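Local coordinates for bromo domain-containing protein (Trypanosoma cruzi, PDB 6NEY), which carries a bromodomain, the helical module that in this family reads acetylated lysines, and so probably recognises acetyl-lysine marks on proteins such as histones, at residues A57-K62 with E66-D71. Residues are numbered along the deposited sequence; the frame is centred on the assembly and turned at random.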
loop_
_atom_site.group_PDB
_atom_site.type_symbol
_atom_site.label_atom_id
_atom_site.label_comp_id
_atom_site.label_asym_id
_atom_site.label_seq_id
_atom_site.Cartn_x
_atom_site.Cartn_y
_atom_site.Cartn_z
ATOM N N ALA A 57 -1.475 0.593 -7.826
ATOM C CA ALA A 57 -1.947 1.639 -8.766
ATOM C C ALA A 57 -3.028 2.479 -8.078
ATOM O O ALA A 57 -2.952 3.717 -8.151
ATOM C CB ALA A 57 -2.422 1.023 -10.065
ATOM N N THR A 58 -3.999 1.837 -7.430
ATOM C CA THR A 58 -5.105 2.488 -6.679
ATOM C C THR A 58 -4.564 3.293 -5.489
ATOM O O THR A 58 -5.044 4.418 -5.267
ATOM C CB THR A 58 -6.128 1.428 -6.273
ATOM O OG1 THR A 58 -6.603 0.934 -7.529
ATOM C CG2 THR A 58 -7.237 1.970 -5.401
ATOM N N ALA A 59 -3.620 2.731 -4.733
ATOM C CA ALA A 59 -2.956 3.413 -3.606
ATOM C C ALA A 59 -2.227 4.647 -4.142
ATOM O O ALA A 59 -2.295 5.685 -3.463
ATOM C CB ALA A 59 -2.012 2.465 -2.882
ATOM N N ALA A 60 -1.555 4.546 -5.287
ATOM C CA ALA A 60 -0.750 5.661 -5.842
ATOM C C ALA A 60 -1.696 6.784 -6.296
ATOM O O ALA A 60 -1.361 7.954 -6.106
ATOM C CB ALA A 60 0.146 5.200 -6.955
ATOM N N GLU A 61 -2.856 6.435 -6.858
ATOM C CA GLU A 61 -3.883 7.451 -7.220
ATOM C C GLU A 61 -4.460 8.085 -5.941
ATOM O O GLU A 61 -4.594 9.306 -5.926
ATOM C CB GLU A 61 -4.931 6.837 -8.154
ATOM C CG GLU A 61 -5.448 7.836 -9.164
ATOM N N LYS A 62 -4.723 7.316 -4.883
ATOM C CA LYS A 62 -5.221 7.859 -3.590
ATOM C C LYS A 62 -4.195 8.824 -2.998
ATOM O O LYS A 62 -4.614 9.867 -2.503
ATOM C CB LYS A 62 -5.551 6.743 -2.603
ATOM C CG LYS A 62 -6.811 5.972 -2.960
ATOM C CD LYS A 62 -7.151 4.873 -2.001
ATOM C CE LYS A 62 -7.363 5.355 -0.582
ATOM N NZ LYS A 62 -8.039 4.325 0.247
ATOM N N GLU A 66 -4.484 13.208 -2.267
ATOM C CA GLU A 66 -4.398 13.690 -0.853
ATOM C C GLU A 66 -5.126 12.758 0.123
ATOM O O GLU A 66 -5.265 13.150 1.291
ATOM C CB GLU A 66 -5.028 15.075 -0.646
ATOM C CG GLU A 66 -4.660 16.144 -1.660
ATOM C CD GLU A 66 -4.925 17.542 -1.110
ATOM O OE1 GLU A 66 -6.092 17.808 -0.741
ATOM O OE2 GLU A 66 -3.964 18.343 -0.984
ATOM N N ALA A 67 -5.496 11.543 -0.274
ATOM C CA ALA A 67 -6.246 10.598 0.590
ATOM C C ALA A 67 -5.478 10.337 1.897
ATOM O O ALA A 67 -6.116 10.182 2.961
ATOM C CB ALA A 67 -6.496 9.316 -0.161
ATOM N N TYR A 68 -4.139 10.305 1.838
ATOM C CA TYR A 68 -3.273 9.792 2.936
ATOM C C TYR A 68 -2.550 10.915 3.700
ATOM O O TYR A 68 -1.940 10.612 4.746
ATOM C CB TYR A 68 -2.209 8.842 2.364
ATOM C CG TYR A 68 -2.710 7.622 1.639
ATOM C CD1 TYR A 68 -3.706 6.797 2.155
ATOM C CD2 TYR A 68 -2.126 7.251 0.437
ATOM C CE1 TYR A 68 -4.117 5.653 1.480
ATOM C CE2 TYR A 68 -2.512 6.111 -0.239
ATOM C CZ TYR A 68 -3.525 5.314 0.270
ATOM O OH TYR A 68 -3.875 4.201 -0.446
ATOM N N SER A 69 -2.605 12.162 3.230
ATOM C CA SER A 69 -1.654 13.244 3.630
ATOM C C SER A 69 -1.941 13.776 5.044
ATOM O O SER A 69 -1.088 14.532 5.560
ATOM C CB SER A 69 -1.664 14.364 2.639
ATOM O OG SER A 69 -1.257 13.927 1.352
ATOM N N TYR A 70 -3.103 13.454 5.626
ATOM C CA TYR A 70 -3.581 14.005 6.922
ATOM C C TYR A 70 -3.429 12.992 8.063
ATOM O O TYR A 70 -3.715 13.387 9.204
ATOM C CB TYR A 70 -5.019 14.515 6.779
ATOM C CG TYR A 70 -5.126 15.632 5.776
ATOM C CD1 TYR A 70 -5.266 15.361 4.427
ATOM C CD2 TYR A 70 -4.997 16.957 6.162
ATOM C CE1 TYR A 70 -5.308 16.377 3.487
ATOM C CE2 TYR A 70 -5.044 17.987 5.238
ATOM C CZ TYR A 70 -5.193 17.694 3.894
ATOM O OH TYR A 70 -5.248 18.696 2.974
ATOM N N ASP A 71 -2.974 11.762 7.804
ATOM C CA ASP A 71 -2.777 10.723 8.856
ATOM C C ASP A 71 -1.313 10.707 9.289
ATOM O O ASP A 71 -0.496 10.227 8.511
ATOM C CB ASP A 71 -3.107 9.304 8.380
ATOM C CG ASP A 71 -4.555 9.057 8.006
ATOM O OD1 ASP A 71 -5.431 9.850 8.447
ATOM O OD2 ASP A 71 -4.796 8.055 7.292
#
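Ala67 N donates to Lys62 O over 2.9 Å, with an N-H...O angle of 151°. Beside this bond the methyl of Ala67 packs on the first side-chain carbon of Lys62, CB to CB 3.7 Å. Tyr68 adds an aromatic contact. Its chi1 of -60° sets CG anti to the carbonyl carbon and carries the ring back to the helix, where Ala59 O meets the ring edge near its plane, 3.3 Å from Tyr68 CE2. The phenol oxygen lies against the methyl of Ala59, Tyr68 OH to Ala59 CB measuring 3.5 Å. Lys62 crosses the tyrosine at about a right angle; a bend at chi3 (59°) helps bring Lys62 CE to 3.7 Å from Tyr68 OH. Both polar ends converge on Asp80 OD2 of helix 75-92, which accepts a hydrogen bond from Tyr68 OH and forms a salt bridge with Lys62 NZ. Leu15 and Leu77 also touch the tyrosine, tying the segment after the helix, 66-71, to helices 12-21 and 75-92. Glu66, whose positive phi reverses the chain, is the C-prime residue of a Schellman motif; with Ala67 N to Lys62 O as its long (6→1) bond, the motif ends helix 56-64 within the bromodomain's helical fold.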